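Local coordinates for protein esterase (Uncultured bacterium, PDB 5EGN) that probably hydrolyses carboxylic esters and opens the lactone ring of N-acyl homoserine lactones, the signals of bacterial quorum sensing, at residues V9-D14 with I49-R54; P205-A210 with G231-V236. The protein carries 2 engineered substitutions. One frame throughout, in Å; residues are numbered along the deposited sequence.

Contact 1 (V9-D14 with I49-R54)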
loop_
_atom_site.group_PDB
_atom_site.type_symbol
_atom_site.label_atom_id
_atom_site.label_comp_id
_atom_site.label_asym_id
_atom_site.label_seq_id
_atom_site.Cartn_x
_atom_site.Cartn_y
_atom_site.Cartn_z
ATOM N N VAL A 9 13.358 16.524 12.008
ATOM C CA VAL A 9 13.165 15.274 11.273
ATOM C C VAL A 9 11.745 15.164 10.717
ATOM O O VAL A 9 10.773 15.166 11.479
ATOM C CB VAL A 9 13.459 14.048 12.159
ATOM C CG1 VAL A 9 13.255 12.761 11.372
ATOM C CG2 VAL A 9 14.874 14.120 12.708
ATOM N N LYS A 10 11.631 15.071 9.393
ATOM C CA LYS A 10 10.329 14.971 8.737
ATOM C C LYS A 10 9.735 13.572 8.854
ATOM O O LYS A 10 10.339 12.589 8.425
ATOM C CB LYS A 10 10.431 15.349 7.257
ATOM C CG LYS A 10 11.210 16.617 6.968
ATOM C CD LYS A 10 11.207 16.921 5.478
ATOM C CE LYS A 10 12.451 17.685 5.066
ATOM N NZ LYS A 10 13.670 16.838 5.190
ATOM N N ILE A 11 8.544 13.499 9.433
ATOM C CA ILE A 11 7.783 12.265 9.517
ATOM C C ILE A 11 6.626 12.305 8.531
ATOM O O ILE A 11 5.781 13.202 8.596
ATOM C CB ILE A 11 7.233 12.034 10.934
ATOM C CG1 ILE A 11 8.366 12.096 11.959
ATOM C CG2 ILE A 11 6.504 10.705 11.016
ATOM C CD1 ILE A 11 9.472 11.105 11.696
ATOM N N TYR A 12 6.593 11.343 7.614
ATOM C CA TYR A 12 5.490 11.255 6.670
ATOM C C TYR A 12 4.318 10.501 7.284
ATOM O O TYR A 12 4.505 9.545 8.037
ATOM C CB TYR A 12 5.923 10.571 5.370
ATOM C CG TYR A 12 4.842 10.589 4.311
ATOM C CD1 TYR A 12 4.718 11.664 3.442
ATOM C CD2 TYR A 12 3.937 9.540 4.191
ATOM C CE1 TYR A 12 3.729 11.694 2.482
ATOM C CE2 TYR A 12 2.944 9.563 3.234
ATOM C CZ TYR A 12 2.847 10.642 2.382
ATOM O OH TYR A 12 1.865 10.674 1.424
ATOM N N TYR A 13 3.112 10.938 6.950
ATOM C CA TYR A 13 1.905 10.286 7.432
ATOM C C TYR A 13 0.790 10.448 6.413
ATOM O O TYR A 13 0.808 11.379 5.613
ATOM C CB TYR A 13 1.475 10.873 8.777
ATOM C CG TYR A 13 0.945 12.289 8.686
ATOM C CD1 TYR A 13 1.808 13.375 8.652
ATOM C CD2 TYR A 13 -0.421 12.540 8.637
ATOM C CE1 TYR A 13 1.328 14.669 8.566
ATOM C CE2 TYR A 13 -0.910 13.830 8.552
ATOM C CZ TYR A 13 -0.029 14.890 8.519
ATOM O OH TYR A 13 -0.505 16.178 8.437
ATOM N N ASP A 14 -0.183 9.546 6.437
ATOM C CA ASP A 14 -1.392 9.751 5.650
ATOM C C ASP A 14 -2.607 9.775 6.566
ATOM O O ASP A 14 -2.645 9.078 7.583
ATOM C CB ASP A 14 -1.546 8.672 4.577
ATOM C CG ASP A 14 -0.651 8.910 3.375
ATOM O OD1 ASP A 14 -0.444 10.085 3.001
ATOM O OD2 ASP A 14 -0.158 7.918 2.801
ATOM N N ILE A 49 -5.015 7.240 10.485
ATOM C CA ILE A 49 -3.717 7.892 10.434
ATOM C C ILE A 49 -2.651 6.818 10.328
ATOM O O ILE A 49 -2.471 6.048 11.257
ATOM C CB ILE A 49 -3.458 8.739 11.697
ATOM C CG1 ILE A 49 -4.592 9.744 11.918
ATOM C CG2 ILE A 49 -2.094 9.419 11.624
ATOM C CD1 ILE A 49 -4.857 10.037 13.381
ATOM N N VAL A 50 -1.948 6.757 9.205
ATOM C CA VAL A 50 -0.928 5.728 9.027
ATOM C C VAL A 50 0.445 6.380 8.913
ATOM O O VAL A 50 0.631 7.310 8.114
ATOM C CB VAL A 50 -1.227 4.860 7.788
ATOM C CG1 VAL A 50 -1.630 5.729 6.617
ATOM C CG2 VAL A 50 -0.040 3.976 7.436
ATOM N N ILE A 51 1.405 5.916 9.715
ATOM C CA ILE A 51 2.675 6.641 9.804
ATOM C C ILE A 51 3.907 5.859 9.335
ATOM O O ILE A 51 4.051 4.665 9.609
ATOM C CB ILE A 51 2.928 7.127 11.257
ATOM C CG1 ILE A 51 1.841 8.110 11.677
ATOM C CG2 ILE A 51 4.283 7.806 11.387
ATOM C CD1 ILE A 51 1.961 8.585 13.106
ATOM N N ASP A 52 4.777 6.556 8.606
ATOM C CA ASP A 52 6.126 6.087 8.321
ATOM C C ASP A 52 7.065 6.491 9.453
ATOM O O ASP A 52 7.274 7.680 9.696
ATOM C CB ASP A 52 6.626 6.661 6.995
ATOM C CG ASP A 52 6.091 5.915 5.793
ATOM O OD1 ASP A 52 5.077 5.197 5.932
ATOM O OD2 ASP A 52 6.690 6.047 4.706
ATOM N N HIS A 53 7.622 5.506 10.150
ATOM C CA HIS A 53 8.598 5.776 11.200
ATOM C C HIS A 53 9.819 6.463 10.607
ATOM O O HIS A 53 10.066 6.369 9.405
ATOM C CB HIS A 53 9.019 4.482 11.901
ATOM C CG HIS A 53 7.873 3.667 12.412
ATOM N ND1 HIS A 53 6.679 4.225 12.812
ATOM C CD2 HIS A 53 7.740 2.330 12.586
ATOM C CE1 HIS A 53 5.859 3.268 13.211
ATOM N NE2 HIS A 53 6.480 2.110 13.084
ATOM N N ARG A 54 10.583 7.154 11.447
ATOM C CA ARG A 54 11.829 7.753 10.990
ATOM C C ARG A 54 12.788 6.646 10.572
ATOM O O ARG A 54 12.866 5.603 11.220
ATOM C CB ARG A 54 12.452 8.634 12.077
ATOM C CG ARG A 54 12.760 7.918 13.381
ATOM C CD ARG A 54 13.574 8.804 14.307
ATOM N NE ARG A 54 12.898 10.069 14.578
ATOM C CZ ARG A 54 13.434 11.073 15.266
ATOM N NH1 ARG A 54 14.660 10.964 15.757
ATOM N NH2 ARG A 54 12.742 12.187 15.463
#
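Asp14 and Val50 exchange a pair of backbone hydrogen bonds, with Asp14 N at 2.9 Å from Val50 O and Val50 N at 2.9 Å from Asp14 O. They join strand 9-16 to strand 47-51 in the antiparallel part of the sheet, whose strand order 1-2-4-3-5-6-7-8 is that of the alpha/beta-hydrolase fold. Tyr13 and Ile51 form the neighbouring non-hydrogen-bonded pair, and Asp52 N then reaches Tyr12 O at 3.1 Å. From here the backbones draw apart toward Ile11 and Arg54, whose CA atoms are 6.2 Å from each other, and side chains take over the contact. Ile11 fills the widening angle with two branches. Its CG2 touches Ile51 CG2 at 3.7 Å, the two side chains crossing obliquely, while a second torsion of -57° turns CD1 toward Arg54 CB, 3.9 Å away. Replacing Ile11 with alanine removes both branches and would probably open a gap between Ile51 and Arg54, leaving the aliphatic part of the arginine less firmly seated. Tyr13 rests its CB against Ile51 CG1 at 4.0 Å, both side chains touching Val78 of helix 68-81. On the other face, Asp14 CB packs on Val50 CG1, and the Asp14 carboxylate is salt-bridged to Arg58 of the second subunit. The buried Asp52 carboxylate is satisfied by two backbone amides, OD1 by Gly32 N and OD2 by Arg58 N of its own chain. Arg54 NE pairs with Asp74. The Val9 side chain crosses that of Arg54 at about a right angle, with CG2 3.9 Å above one face of the guanidinium, offset toward the rim.

Contact 2 (P205-A210 with G231-V236)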
loop_
_atom_site.group_PDB
_atom_site.type_symbol
_atom_site.label_atom_id
_atom_site.label_comp_id
_atom_site.label_asym_id
_atom_site.label_seq_id
_atom_site.Cartn_x
_atom_site.Cartn_y
_atom_site.Cartn_z
ATOM N N PRO A 205 -7.108 -0.091 27.695
ATOM C CA PRO A 205 -7.618 -1.296 27.032
ATOM C C PRO A 205 -6.663 -1.809 25.958
ATOM O O PRO A 205 -6.393 -1.107 24.986
ATOM C CB PRO A 205 -8.932 -0.821 26.412
ATOM C CG PRO A 205 -9.370 0.296 27.281
ATOM C CD PRO A 205 -8.109 0.991 27.711
ATOM N N THR A 206 -6.162 -3.027 26.138
ATOM C CA THR A 206 -5.148 -3.568 25.246
ATOM C C THR A 206 -5.515 -4.949 24.714
ATOM O O THR A 206 -5.791 -5.869 25.482
ATOM C CB THR A 206 -3.780 -3.655 25.949
ATOM O OG1 THR A 206 -3.351 -2.343 26.331
ATOM C CG2 THR A 206 -2.743 -4.271 25.027
ATOM N N LEU A 207 -5.520 -5.077 23.391
ATOM C CA LEU A 207 -5.708 -6.366 22.741
ATOM C C LEU A 207 -4.408 -6.803 22.078
ATOM O O LEU A 207 -3.986 -6.222 21.080
ATOM C CB LEU A 207 -6.836 -6.296 21.709
ATOM C CG LEU A 207 -7.071 -7.552 20.865
ATOM C CD1 LEU A 207 -7.340 -8.758 21.749
ATOM C CD2 LEU A 207 -8.218 -7.336 19.890
ATOM N N VAL A 208 -3.769 -7.822 22.643
ATOM C CA VAL A 208 -2.532 -8.348 22.080
ATOM C C VAL A 208 -2.844 -9.505 21.139
ATOM O O VAL A 208 -3.544 -10.445 21.511
ATOM C CB VAL A 208 -1.559 -8.817 23.177
ATOM C CG1 VAL A 208 -0.243 -9.263 22.565
ATOM C CG2 VAL A 208 -1.324 -7.703 24.183
ATOM N N VAL A 209 -2.332 -9.426 19.916
ATOM C CA VAL A 209 -2.624 -10.431 18.901
ATOM C C VAL A 209 -1.348 -11.095 18.398
ATOM O O VAL A 209 -0.420 -10.422 17.951
ATOM C CB VAL A 209 -3.383 -9.821 17.711
ATOM C CG1 VAL A 209 -3.806 -10.908 16.738
ATOM C CG2 VAL A 209 -4.590 -9.042 18.205
ATOM N N ALA A 210 -1.314 -12.422 18.470
ATOM C CA ALA A 210 -0.122 -13.177 18.110
ATOM C C ALA A 210 -0.423 -14.272 17.095
ATOM O O ALA A 210 -1.461 -14.931 17.166
ATOM C CB ALA A 210 0.504 -13.780 19.351
ATOM N N GLY A 231 -5.852 -6.408 32.484
ATOM C CA GLY A 231 -7.072 -6.470 31.701
ATOM C C GLY A 231 -6.844 -6.695 30.220
ATOM O O GLY A 231 -7.769 -6.572 29.418
ATOM N N ALA A 232 -5.611 -7.027 29.851
ATOM C CA ALA A 232 -5.277 -7.263 28.452
ATOM C C ALA A 232 -5.809 -8.608 27.975
ATOM O O ALA A 232 -5.845 -9.579 28.729
ATOM C CB ALA A 232 -3.773 -7.190 28.246
ATOM N N GLU A 233 -6.224 -8.655 26.715
ATOM C CA GLU A 233 -6.663 -9.900 26.102
ATOM C C GLU A 233 -5.653 -10.358 25.058
ATOM O O GLU A 233 -5.087 -9.543 24.330
ATOM C CB GLU A 233 -8.045 -9.740 25.464
ATOM C CG GLU A 233 -8.601 -11.028 24.875
ATOM C CD GLU A 233 -10.000 -10.863 24.316
ATOM O OE1 GLU A 233 -10.592 -9.779 24.500
ATOM O OE2 GLU A 233 -10.508 -11.819 23.692
ATOM N N LEU A 234 -5.422 -11.664 24.998
ATOM C CA LEU A 234 -4.533 -12.231 23.994
ATOM C C LEU A 234 -5.296 -13.133 23.036
ATOM O O LEU A 234 -6.111 -13.955 23.454
ATOM C CB LEU A 234 -3.399 -13.014 24.655
ATOM C CG LEU A 234 -2.423 -13.694 23.694
ATOM C CD1 LEU A 234 -1.645 -12.668 22.884
ATOM C CD2 LEU A 234 -1.482 -14.602 24.452
ATOM N N ARG A 235 -5.032 -12.964 21.746
ATOM C CA ARG A 235 -5.590 -13.836 20.723
ATOM C C ARG A 235 -4.452 -14.470 19.934
ATOM O O ARG A 235 -3.773 -13.795 19.163
ATOM C CB ARG A 235 -6.524 -13.064 19.787
ATOM C CG ARG A 235 -7.761 -12.483 20.462
ATOM C CD ARG A 235 -9.006 -13.325 20.204
ATOM N NE ARG A 235 -10.174 -12.800 20.907
ATOM C CZ ARG A 235 -11.404 -12.770 20.402
ATOM N NH1 ARG A 235 -11.633 -13.234 19.182
ATOM N NH2 ARG A 235 -12.406 -12.272 21.116
ATOM N N VAL A 236 -4.234 -15.763 20.142
ATOM C CA VAL A 236 -3.236 -16.499 19.376
ATOM C C VAL A 236 -3.863 -16.991 18.077
ATOM O O VAL A 236 -4.766 -17.825 18.099
ATOM C CB VAL A 236 -2.676 -17.689 20.168
ATOM C CG1 VAL A 236 -1.668 -18.450 19.331
ATOM C CG2 VAL A 236 -2.047 -17.213 21.474
#
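Val208 uses both its backbone polar atoms on the neighbouring strand: Val208 N gives a hydrogen bond to Glu233 O at 2.7 Å, and Val208 O takes one from Arg235 N at 2.9 Å. The parallel ladder is extended at one end by Glu233 N to Thr206 O (3.1 Å) and at the other by Ala210 N to Arg235 O (2.9 Å). It pairs the last two strands of the alpha/beta-hydrolase sheet, linked through helix 219-228 as a beta-alpha-beta unit. Along the edge strand, Arg235 holds Glu233 side-on: its NE, at 3.0 Å, and its NH2 both donate to Glu233 OE2. The oxygen lies almost in the guanidinium plane, yet both nitrogens approach it from the same face of the carboxylate. Glu233 is fully extended, CG anti to N (chi1 -177°), and Leu207 runs beside it pointing the same way. Leu207 CD1 meets Glu233 CB at 3.9 Å and also touches Arg235 CG, so the leucine lies against the aliphatic parts of the ion pair. Leu207, Val209 and Arg235 also touch Leu255 of helix 249-257. On the opposite face, Leu234 CD1 reaches across to Val208 CG1 at 3.7 Å, beneath helix 219-228. The chemistry thus implies an edge strand anchored by its backbone, with charge kept on the exposed edge strand and hydrocarbon turned toward the helices on both faces.

Contacts 1 and 2 lie on the same sheet, on opposite sides of the chain's centre, with nearest atoms about 15 Å apart and no strand in common. Contact 1 is buried and antiparallel, and its 49-54 side runs on into a loop, where Arg54 and Asp52 find polar partners outside the two segments; it also reaches the second subunit. Contact 2 is parallel and only partly buried, with a continuous backbone ladder and a charged pair confined to the exposed edge strand. Its two strands are those after which alpha/beta hydrolases usually carry the catalytic acid and histidine, whereas contact 1 belongs to the N-terminal side of the sheet.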